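Local coordinates for KaiC domain-containing protein (Pyrococcus horikoshii, PDB 2ZTS), which probably binds and hydrolyses ATP as a KaiC-like P-loop ATPase, holding ADP and magnesium between neighbouring subunits of a six-chain assembly, at residues L22-P28 and M223-S229; I16-L22 and G241-Y245; G30-T36 and V173-T179. All blocks are in the same frame, centred on the assembly; numbering follows the deposited sequence.

Contact 1: residues L22-P28 and M223-S229; sequences LIEGGFP and MRETRHS. With ADP (adenosine-5'-diphosphate), chain D.
Leu22 O takes the backbone N-H of Ser229 at 3.1 Å, and the same oxygen also receives a CA-H...O contact from His228. One residue on, Ile23 lays its CG2 against His228 CB at 3.9 Å, while its own carbonyl rests near the methyl of Thr226. Ile23 to Gly26 then form a type I' turn, with Glu24 in the turn and its side chain directed toward the other segment. With CG beside the backbone N (chi1 -65°) and the chain extended beyond it, Glu24 runs past Thr226 in the opposite direction and puts OE2 2.7 Å from Arg227 N, met nearly along the C-O axis with an N-H...O angle of 153°. Phe27 follows the turn and offers a ring edge: the selenium of Met223, here selenomethionine, lies in the ring plane 5.4 Å from its centroid, a Met-aromatic contact, and Met223 CE touches Phe27 CD1. The Met223 chain bends at chi2 and chi3 to get there. Pro28 finishes the segment with CG 3.4 Å from Arg224 O, on the curve of the type II turn from Met223 to Thr226. Thr226 OG1 ties off that turn by donating to Arg224 O at 2.8 Å, and Arg11 binds the same hydroxyl. Beyond it, Glu225 forms a salt bridge with Arg76, and Arg224 one with Glu77, both of the second subunit. The loop so braced is the one that meets ADP: Met223 N donates to O3' at 3.0 Å, His228 adds a weak bond to the same oxygen, and Lys222 contributes too. As the P-loop around this ADP belongs to the second subunit, the contact backs the trans side of an intersubunit nucleotide site, as in KaiC-type ATPases.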
loop_
_atom_site.group_PDB
_atom_site.type_symbol
_atom_site.label_atom_id
_atom_site.label_comp_id
_atom_site.label_asym_id
_atom_site.label_seq_id
_atom_site.Cartn_x
_atom_site.Cartn_y
_atom_site.Cartn_z
ATOM N N LEU C 22 -12.469 5.433 34.640
ATOM C CA LEU C 22 -11.290 5.217 33.804
ATOM C C LEU C 22 -10.473 6.489 33.628
ATOM O O LEU C 22 -9.328 6.412 33.204
ATOM C CB LEU C 22 -11.691 4.633 32.419
ATOM C CG LEU C 22 -12.602 3.396 32.422
ATOM C CD1 LEU C 22 -12.883 2.850 31.071
ATOM C CD2 LEU C 22 -12.028 2.327 33.287
ATOM N N ILE C 23 -11.044 7.648 33.941
ATOM C CA ILE C 23 -10.435 8.932 33.644
ATOM C C ILE C 23 -10.569 9.913 34.831
ATOM O O ILE C 23 -10.765 11.113 34.652
ATOM C CB ILE C 23 -11.017 9.536 32.319
ATOM C CG1 ILE C 23 -12.532 9.544 32.332
ATOM C CG2 ILE C 23 -10.579 8.721 31.160
ATOM C CD1 ILE C 23 -13.174 10.560 31.395
ATOM N N GLU C 24 -10.399 9.348 36.030
ATOM C CA GLU C 24 -10.357 10.030 37.321
ATOM C C GLU C 24 -11.581 10.901 37.580
ATOM O O GLU C 24 -11.465 11.969 38.129
ATOM C CB GLU C 24 -9.063 10.832 37.462
ATOM C CG GLU C 24 -7.756 10.033 37.512
ATOM C CD GLU C 24 -6.571 10.966 37.796
ATOM O OE1 GLU C 24 -6.493 11.527 38.917
ATOM O OE2 GLU C 24 -5.739 11.209 36.905
ATOM N N GLY C 25 -12.756 10.446 37.170
ATOM C CA GLY C 25 -14.025 11.135 37.425
ATOM C C GLY C 25 -14.629 11.857 36.224
ATOM O O GLY C 25 -15.769 12.312 36.286
ATOM N N GLY C 26 -13.923 11.973 35.101
ATOM C CA GLY C 26 -14.483 12.706 33.958
ATOM C C GLY C 26 -13.455 13.422 33.139
ATOM O O GLY C 26 -12.270 13.330 33.456
ATOM N N PHE C 27 -13.894 14.073 32.047
ATOM C CA PHE C 27 -13.002 14.805 31.170
ATOM C C PHE C 27 -12.575 16.149 31.791
ATOM O O PHE C 27 -13.450 16.935 32.190
ATOM C CB PHE C 27 -13.664 15.147 29.834
ATOM C CG PHE C 27 -14.275 14.001 29.124
ATOM C CD1 PHE C 27 -13.472 13.028 28.513
ATOM C CD2 PHE C 27 -15.655 13.914 28.981
ATOM C CE1 PHE C 27 -14.038 11.982 27.789
ATOM C CE2 PHE C 27 -16.229 12.832 28.244
ATOM C CZ PHE C 27 -15.397 11.865 27.669
ATOM N N PRO C 28 -11.273 16.476 31.785
ATOM C CA PRO C 28 -10.872 17.832 32.166
ATOM C C PRO C 28 -11.689 18.831 31.366
ATOM O O PRO C 28 -11.784 18.762 30.120
ATOM C CB PRO C 28 -9.384 17.915 31.790
ATOM C CG PRO C 28 -8.877 16.529 31.717
ATOM C CD PRO C 28 -10.108 15.630 31.421
HETATM N N MSE C 223 -5.418 10.898 27.295
HETATM C CA MSE C 223 -6.299 11.904 27.922
HETATM C C MSE C 223 -5.432 12.861 28.699
HETATM O O MSE C 223 -4.780 12.450 29.642
HETATM C CB MSE C 223 -7.311 11.260 28.852
HETATM C CG MSE C 223 -8.344 12.229 29.482
HETATM SE SE MSE C 223 -9.498 13.011 28.060
HETATM C CE MSE C 223 -10.212 11.282 27.329
ATOM N N ARG C 224 -5.427 14.126 28.309
ATOM C CA ARG C 224 -4.545 15.077 28.952
ATOM C C ARG C 224 -4.911 15.238 30.434
ATOM O O ARG C 224 -6.038 14.985 30.831
ATOM C CB ARG C 224 -4.579 16.420 28.225
ATOM C CG ARG C 224 -5.888 17.243 28.446
ATOM C CD ARG C 224 -5.653 18.770 28.491
ATOM N NE ARG C 224 -6.926 19.480 28.642
ATOM C CZ ARG C 224 -7.158 20.767 28.366
ATOM N NH1 ARG C 224 -6.183 21.583 27.979
ATOM N NH2 ARG C 224 -8.392 21.238 28.529
ATOM N N GLU C 225 -3.913 15.589 31.236
ATOM C CA GLU C 225 -4.080 15.876 32.670
ATOM C C GLU C 225 -4.686 14.718 33.432
ATOM O O GLU C 225 -5.327 14.926 34.431
ATOM C CB GLU C 225 -4.960 17.143 32.897
ATOM C CG GLU C 225 -4.452 18.421 32.248
ATOM C CD GLU C 225 -5.469 19.591 32.247
ATOM O OE1 GLU C 225 -6.159 19.794 31.209
ATOM O OE2 GLU C 225 -5.554 20.355 33.269
ATOM N N THR C 226 -4.524 13.492 32.965
ATOM C CA THR C 226 -5.204 12.395 33.607
ATOM C C THR C 226 -4.362 11.142 33.588
ATOM O O THR C 226 -3.901 10.745 32.538
ATOM C CB THR C 226 -6.520 12.099 32.845
ATOM O OG1 THR C 226 -7.255 13.301 32.636
ATOM C CG2 THR C 226 -7.458 11.257 33.676
ATOM N N ARG C 227 -4.250 10.484 34.726
ATOM C CA ARG C 227 -3.697 9.135 34.847
ATOM C C ARG C 227 -4.894 8.244 34.548
ATOM O O ARG C 227 -5.621 7.876 35.469
ATOM C CB ARG C 227 -3.113 8.909 36.292
ATOM C CG ARG C 227 -2.263 7.594 36.614
ATOM C CD ARG C 227 -1.141 7.818 37.738
ATOM N NE ARG C 227 -0.208 6.720 38.136
ATOM C CZ ARG C 227 0.709 6.087 37.356
ATOM N NH1 ARG C 227 0.827 6.345 36.060
ATOM N NH2 ARG C 227 1.510 5.152 37.876
ATOM N N HIS C 228 -5.122 7.962 33.265
ATOM C CA HIS C 228 -6.257 7.104 32.805
ATOM C C HIS C 228 -5.810 5.668 32.702
ATOM O O HIS C 228 -4.676 5.402 32.422
ATOM C CB HIS C 228 -6.852 7.522 31.417
ATOM C CG HIS C 228 -5.841 7.586 30.304
ATOM N ND1 HIS C 228 -4.863 6.649 30.122
ATOM C CD2 HIS C 228 -5.665 8.484 29.311
ATOM C CE1 HIS C 228 -4.107 6.982 29.088
ATOM N NE2 HIS C 228 -4.568 8.099 28.583
ATOM N N SER C 229 -6.747 4.749 32.864
ATOM C CA SER C 229 -6.497 3.333 32.640
ATOM C C SER C 229 -6.059 3.150 31.171
ATOM O O SER C 229 -6.535 3.851 30.291
ATOM C CB SER C 229 -7.787 2.574 32.932
ATOM O OG SER C 229 -7.667 1.215 32.607
HETATM P PB ADP D . 2.016 12.634 22.970
HETATM O O1B ADP D . 2.943 11.668 22.288
HETATM O O2B ADP D . 0.645 12.615 22.294
HETATM O O3B ADP D . 2.578 14.010 22.747
HETATM P PA ADP D . 1.704 13.198 25.743
HETATM O O1A ADP D . 3.100 13.550 26.186
HETATM O O2A ADP D . 0.829 14.312 25.227
HETATM O O3A ADP D . 1.784 12.141 24.475
HETATM O "O5'" ADP D . 1.166 12.261 26.904
HETATM C "C5'" ADP D . -0.055 12.514 27.513
HETATM C "C4'" ADP D . -0.383 11.287 28.321
HETATM O "O4'" ADP D . 0.313 11.278 29.549
HETATM C "C3'" ADP D . -1.869 11.197 28.602
HETATM O "O3'" ADP D . -2.447 10.514 27.545
HETATM C "C2'" ADP D . -1.871 10.427 29.879
HETATM O "O2'" ADP D . -1.865 9.054 29.690
HETATM C "C1'" ADP D . -0.558 10.797 30.547
HETATM N N9 ADP D . -0.806 11.863 31.520
HETATM C C8 ADP D . -1.121 13.181 31.251
HETATM N N7 ADP D . -1.249 13.836 32.433
HETATM C C5 ADP D . -1.040 12.942 33.422
HETATM C C6 ADP D . -1.060 13.111 34.796
HETATM N N6 ADP D . -1.029 14.358 35.263
HETATM N N1 ADP D . -0.765 12.014 35.575
HETATM C C2 ADP D . -0.477 10.771 34.983
HETATM N N3 ADP D . -0.470 10.607 33.593
HETATM C C4 ADP D . -0.748 11.695 32.857
#

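Contact 2: residues I16-L22 and G241-Y245; sequences IPGFDEL and GIVVY
Ile16 pushes its CG2 methyl between two residues of the facing strand, meeting Ile242 CG2 at 3.7 Å and Val244 CG2 at 3.8 Å. The methyl stands opposite the backbone N of Ile16 (the CG1 branch takes chi1 -69°), which turns CG2 across to the strand while CG1 goes another way. Ile242 answers with its own CG2, so that these two residues meet branch to branch. Val244, the residue most covered here, spreads its two methyls: CG2 goes to Ile16 and, more distantly, to Phe19 CD1, and CG1 reaches Leu22 CD1 at 4.3 Å. The backbones meet at Pro17 and Val244. Val244 N gives a nearly straight bond to Pro17 O, 3.1 Å long with an N-H...O angle of 171°. Next to it Gly18 CA points a hydrogen at Val244 O, 3.6 Å away, a close backbone approach with no side chain in between. Strand 241-244 is the outermost strand, within this chain, of the mixed sheet of the KaiC fold, and the loop 16-22 lies along it between the short strands 11-12 and 27-28. That loop is itself folded up tightly: Phe19 N bonds back to Ile16 O around Pro17 and Gly18, whose backbone angles fit a type II turn, and Leu22 N bonds to Phe19 O in the 3-10 segment. Pro17, on the exposed side, packs its CD 3.4 Å from Ile242 O. On the buried side helix 43-58, which follows the P-loop, closes over the cluster: Phe46 touches Ile16 and Ile242 and meets the Phe19 ring edge-to-face, and Gln49 OE1 accepts a hydrogen bond from Ile242 N.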
loop_
_atom_site.group_PDB
_atom_site.type_symbol
_atom_site.label_atom_id
_atom_site.label_comp_id
_atom_site.label_asym_id
_atom_site.label_seq_id
_atom_site.Cartn_x
_atom_site.Cartn_y
_atom_site.Cartn_z
ATOM N N ILE C 16 -21.678 8.175 30.981
ATOM C CA ILE C 16 -21.648 6.766 30.541
ATOM C C ILE C 16 -21.249 5.904 31.746
ATOM O O ILE C 16 -20.101 5.980 32.209
ATOM C CB ILE C 16 -20.659 6.587 29.352
ATOM C CG1 ILE C 16 -21.245 7.288 28.095
ATOM C CG2 ILE C 16 -20.402 5.056 29.084
ATOM C CD1 ILE C 16 -20.259 7.819 27.232
ATOM N N PRO C 17 -22.204 5.142 32.291
ATOM C CA PRO C 17 -21.928 4.363 33.503
ATOM C C PRO C 17 -20.741 3.499 33.257
ATOM O O PRO C 17 -20.599 2.937 32.164
ATOM C CB PRO C 17 -23.207 3.558 33.716
ATOM C CG PRO C 17 -24.293 4.370 33.001
ATOM C CD PRO C 17 -23.615 5.003 31.847
ATOM N N GLY C 18 -19.854 3.451 34.243
ATOM C CA GLY C 18 -18.659 2.648 34.142
ATOM C C GLY C 18 -17.445 3.344 33.565
ATOM O O GLY C 18 -16.331 2.835 33.710
ATOM N N PHE C 19 -17.630 4.523 32.977
ATOM C CA PHE C 19 -16.582 5.198 32.233
ATOM C C PHE C 19 -15.764 6.204 33.010
ATOM O O PHE C 19 -14.556 6.303 32.808
ATOM C CB PHE C 19 -17.193 5.912 31.011
ATOM C CG PHE C 19 -16.184 6.360 30.039
ATOM C CD1 PHE C 19 -15.478 5.415 29.282
ATOM C CD2 PHE C 19 -15.915 7.705 29.860
ATOM C CE1 PHE C 19 -14.517 5.800 28.413
ATOM C CE2 PHE C 19 -14.976 8.104 28.950
ATOM C CZ PHE C 19 -14.269 7.151 28.214
ATOM N N ASP C 20 -16.408 7.002 33.852
ATOM C CA ASP C 20 -15.691 8.075 34.551
ATOM C C ASP C 20 -14.564 7.525 35.387
ATOM O O ASP C 20 -13.527 8.139 35.477
ATOM C CB ASP C 20 -16.623 8.926 35.423
ATOM C CG ASP C 20 -17.609 9.719 34.604
ATOM O OD1 ASP C 20 -17.358 9.931 33.395
ATOM O OD2 ASP C 20 -18.682 10.150 35.097
ATOM N N GLU C 21 -14.761 6.356 35.969
ATOM C CA GLU C 21 -13.707 5.688 36.753
ATOM C C GLU C 21 -12.420 5.395 35.972
ATOM O O GLU C 21 -11.409 5.111 36.576
ATOM C CB GLU C 21 -14.218 4.368 37.436
ATOM C CG GLU C 21 -15.231 3.514 36.687
ATOM C CD GLU C 21 -16.712 3.642 37.176
ATOM O OE1 GLU C 21 -17.460 4.533 36.665
ATOM O OE2 GLU C 21 -17.163 2.817 38.012
ATOM N N LEU C 22 -12.469 5.433 34.640
ATOM C CA LEU C 22 -11.290 5.217 33.804
ATOM C C LEU C 22 -10.473 6.489 33.628
ATOM O O LEU C 22 -9.328 6.412 33.204
ATOM C CB LEU C 22 -11.691 4.633 32.419
ATOM C CG LEU C 22 -12.602 3.396 32.422
ATOM C CD1 LEU C 22 -12.883 2.850 31.071
ATOM C CD2 LEU C 22 -12.028 2.327 33.287
ATOM N N GLY C 241 -28.727 2.782 26.568
ATOM C CA GLY C 241 -27.457 3.317 26.069
ATOM C C GLY C 241 -26.209 2.526 26.442
ATOM O O GLY C 241 -26.268 1.353 26.796
ATOM N N ILE C 242 -25.058 3.182 26.383
ATOM C CA ILE C 242 -23.807 2.515 26.679
ATOM C C ILE C 242 -23.664 2.261 28.170
ATOM O O ILE C 242 -24.007 3.131 29.011
ATOM C CB ILE C 242 -22.610 3.308 26.140
ATOM C CG1 ILE C 242 -22.728 3.428 24.634
ATOM C CG2 ILE C 242 -21.306 2.615 26.483
ATOM C CD1 ILE C 242 -21.574 4.107 23.958
ATOM N N VAL C 243 -23.169 1.064 28.478
ATOM C CA VAL C 243 -22.616 0.722 29.792
ATOM C C VAL C 243 -21.249 0.021 29.591
ATOM O O VAL C 243 -21.154 -0.987 28.874
ATOM C CB VAL C 243 -23.541 -0.246 30.613
ATOM C CG1 VAL C 243 -22.877 -0.616 31.959
ATOM C CG2 VAL C 243 -24.962 0.333 30.883
ATOM N N VAL C 244 -20.224 0.539 30.251
ATOM C CA VAL C 244 -18.886 -0.005 30.250
ATOM C C VAL C 244 -18.692 -0.878 31.497
ATOM O O VAL C 244 -19.161 -0.519 32.560
ATOM C CB VAL C 244 -17.885 1.128 30.260
ATOM C CG1 VAL C 244 -16.468 0.609 30.354
ATOM C CG2 VAL C 244 -18.086 2.008 29.001
ATOM N N TYR C 245 -18.018 -2.021 31.352
ATOM C CA TYR C 245 -17.889 -3.042 32.404
ATOM C C TYR C 245 -16.441 -3.195 32.889
ATOM O O TYR C 245 -15.561 -2.688 32.251
ATOM C CB TYR C 245 -18.415 -4.360 31.855
ATOM C CG TYR C 245 -19.884 -4.347 31.638
ATOM C CD1 TYR C 245 -20.783 -4.337 32.731
ATOM C CD2 TYR C 245 -20.419 -4.339 30.349
ATOM C CE1 TYR C 245 -22.185 -4.318 32.536
ATOM C CE2 TYR C 245 -21.804 -4.329 30.148
ATOM C CZ TYR C 245 -22.676 -4.315 31.238
ATOM O OH TYR C 245 -24.023 -4.308 31.007
#

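Contact 3: residues G30-T36 and V173-T179; sequences GTTVLLT and VTTILTT
Thr32 CG2 presses on Leu177 CD1 at 3.4 Å, closer than methyl groups usually come, and marks the tight centre of two parallel neighbouring strands whose axes approach to 4.6 Å. Around it the ladder is regular. Thr175 N bonds to Thr31 O with an N-H...O angle of 176°, Val33 N to Thr175 O at 2.7 Å, and the pattern carries on with Leu177 N to Val33 O and Leu35 N to Leu177 O. On the face of Val33 and Leu35, Ile176 has CG2 opposite its backbone N (CG1 at chi1 -65°), and this methyl lies on Leu35 CB, 3.6 Å away. The Gly30 end is slacker. There the partly exposed glycine leaves the ladder and its N-H goes to a side chain, Thr174 OG1, at 3.1 Å; this hydroxyl stands beside its own backbone N (chi1 -63°), facing the glycine. At the buried far end Thr36 and Thr179 lie side by side, with Thr179 N bonded to Leu35 O, and their hydroxyls turn elsewhere, to Leu189 O and Glu195 OE2 respectively. Thr178 OG1 likewise bonds to Asp142, a magnesium ligand seen in this protein. The pair forms the middle of the P-loop NTPase sheet: strand 201-209 flanks 32-36, strand 138-142 flanks 174-179, and helix 43-58 packs Phe46 and Phe50 over the Ile176 face, with the P-loop joining it to strand 32-36.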
loop_
_atom_site.group_PDB
_atom_site.type_symbol
_atom_site.label_atom_id
_atom_site.label_comp_id
_atom_site.label_asym_id
_atom_site.label_seq_id
_atom_site.Cartn_x
_atom_site.Cartn_y
_atom_site.Cartn_z
ATOM N N GLY C 30 -12.864 21.810 29.225
ATOM C CA GLY C 30 -12.204 22.500 28.145
ATOM C C GLY C 30 -11.514 21.567 27.115
ATOM O O GLY C 30 -11.061 22.060 26.085
ATOM N N THR C 31 -11.443 20.266 27.373
ATOM C CA THR C 31 -10.705 19.305 26.469
ATOM C C THR C 31 -11.455 19.026 25.159
ATOM O O THR C 31 -12.648 18.893 25.171
ATOM C CB THR C 31 -10.557 17.930 27.147
ATOM O OG1 THR C 31 -10.012 18.078 28.435
ATOM C CG2 THR C 31 -9.514 17.090 26.456
ATOM N N THR C 32 -10.753 18.930 24.036
ATOM C CA THR C 32 -11.301 18.303 22.816
ATOM C C THR C 32 -10.897 16.842 22.725
ATOM O O THR C 32 -9.690 16.541 22.704
ATOM C CB THR C 32 -10.782 19.041 21.650
ATOM O OG1 THR C 32 -11.264 20.373 21.759
ATOM C CG2 THR C 32 -11.385 18.479 20.266
ATOM N N VAL C 33 -11.875 15.942 22.745
ATOM C CA VAL C 33 -11.684 14.482 22.733
ATOM C C VAL C 33 -12.085 13.949 21.375
ATOM O O VAL C 33 -13.187 14.236 20.912
ATOM C CB VAL C 33 -12.554 13.821 23.760
ATOM C CG1 VAL C 33 -12.335 12.305 23.823
ATOM C CG2 VAL C 33 -12.264 14.447 25.174
ATOM N N LEU C 34 -11.178 13.199 20.754
ATOM C CA LEU C 34 -11.393 12.496 19.518
ATOM C C LEU C 34 -11.901 11.135 19.891
ATOM O O LEU C 34 -11.233 10.350 20.571
ATOM C CB LEU C 34 -10.097 12.371 18.709
ATOM C CG LEU C 34 -10.328 11.802 17.302
ATOM C CD1 LEU C 34 -11.104 12.762 16.385
ATOM C CD2 LEU C 34 -9.043 11.386 16.649
ATOM N N LEU C 35 -13.140 10.882 19.489
ATOM C CA LEU C 35 -13.777 9.599 19.609
ATOM C C LEU C 35 -13.698 8.909 18.198
ATOM O O LEU C 35 -14.295 9.400 17.198
ATOM C CB LEU C 35 -15.197 9.813 20.080
ATOM C CG LEU C 35 -15.988 8.521 20.160
ATOM C CD1 LEU C 35 -15.415 7.577 21.241
ATOM C CD2 LEU C 35 -17.421 8.790 20.412
ATOM N N THR C 36 -12.953 7.801 18.125
ATOM C CA THR C 36 -12.652 7.120 16.852
ATOM C C THR C 36 -12.986 5.633 16.922
ATOM O O THR C 36 -13.026 5.052 17.983
ATOM C CB THR C 36 -11.182 7.395 16.436
ATOM O OG1 THR C 36 -10.896 6.811 15.148
ATOM C CG2 THR C 36 -10.142 6.799 17.409
ATOM N N VAL C 173 -15.219 24.962 25.487
ATOM C CA VAL C 173 -16.192 23.940 25.950
ATOM C C VAL C 173 -15.566 22.538 25.944
ATOM O O VAL C 173 -14.464 22.356 25.546
ATOM C CB VAL C 173 -17.552 23.968 25.203
ATOM C CG1 VAL C 173 -18.242 25.315 25.458
ATOM C CG2 VAL C 173 -17.420 23.723 23.676
ATOM N N THR C 174 -16.235 21.571 26.523
ATOM C CA THR C 174 -15.688 20.234 26.541
ATOM C C THR C 174 -16.340 19.556 25.373
ATOM O O THR C 174 -17.548 19.482 25.334
ATOM C CB THR C 174 -16.082 19.533 27.811
ATOM O OG1 THR C 174 -15.540 20.206 28.963
ATOM C CG2 THR C 174 -15.509 18.087 27.815
ATOM N N THR C 175 -15.533 19.096 24.424
ATOM C CA THR C 175 -15.979 18.666 23.113
ATOM C C THR C 175 -15.599 17.229 22.780
ATOM O O THR C 175 -14.447 16.847 23.054
ATOM C CB THR C 175 -15.297 19.568 22.091
ATOM O OG1 THR C 175 -15.656 20.931 22.375
ATOM C CG2 THR C 175 -15.809 19.301 20.619
ATOM N N ILE C 176 -16.538 16.457 22.185
ATOM C CA ILE C 176 -16.232 15.209 21.453
ATOM C C ILE C 176 -16.376 15.427 19.925
ATOM O O ILE C 176 -17.396 15.930 19.429
ATOM C CB ILE C 176 -17.120 14.060 21.911
ATOM C CG1 ILE C 176 -16.817 13.732 23.366
ATOM C CG2 ILE C 176 -16.939 12.791 21.010
ATOM C CD1 ILE C 176 -17.863 12.822 24.051
ATOM N N LEU C 177 -15.335 15.070 19.191
ATOM C CA LEU C 177 -15.322 15.020 17.731
ATOM C C LEU C 177 -15.211 13.572 17.365
ATOM O O LEU C 177 -14.408 12.834 17.959
ATOM C CB LEU C 177 -14.079 15.724 17.143
ATOM C CG LEU C 177 -13.751 17.129 17.657
ATOM C CD1 LEU C 177 -12.400 17.592 17.194
ATOM C CD2 LEU C 177 -14.823 18.090 17.168
ATOM N N THR C 178 -15.984 13.149 16.383
ATOM C CA THR C 178 -15.960 11.755 15.964
ATOM C C THR C 178 -15.298 11.640 14.630
ATOM O O THR C 178 -15.439 12.547 13.796
ATOM C CB THR C 178 -17.352 11.161 15.896
ATOM O OG1 THR C 178 -18.088 11.735 14.813
ATOM C CG2 THR C 178 -18.150 11.523 17.161
ATOM N N THR C 179 -14.550 10.553 14.444
ATOM C CA THR C 179 -14.015 10.211 13.140
ATOM C C THR C 179 -14.026 8.691 12.959
ATOM O O THR C 179 -14.253 7.939 13.912
ATOM C CB THR C 179 -12.650 10.831 12.938
ATOM O OG1 THR C 179 -12.211 10.645 11.582
ATOM C CG2 THR C 179 -11.602 10.130 13.748
#

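Contacts 1 and 2 share Leu22 and have centres about 13 Å apart; Gly25 N probably bonds to Asp20 O, at 3.0 Å, and Phe27 CZ packs on Phe19 CE2 at 4.0 Å. Contact 1 reaches contact 3, about 14 Å away between centres, where Phe27 CD1 meets Val33 CG2 at 3.8 Å. Contacts 2 and 3 do not touch, but both reach the same mixed sheet and pack against Phe46. Two nucleotides are involved. Contact 1 faces the ADP held by the second subunit's P-loop, whereas Ile242 of contact 2 and Thr178 of contact 3 each come within about 7 Å of a bound ADP without touching it.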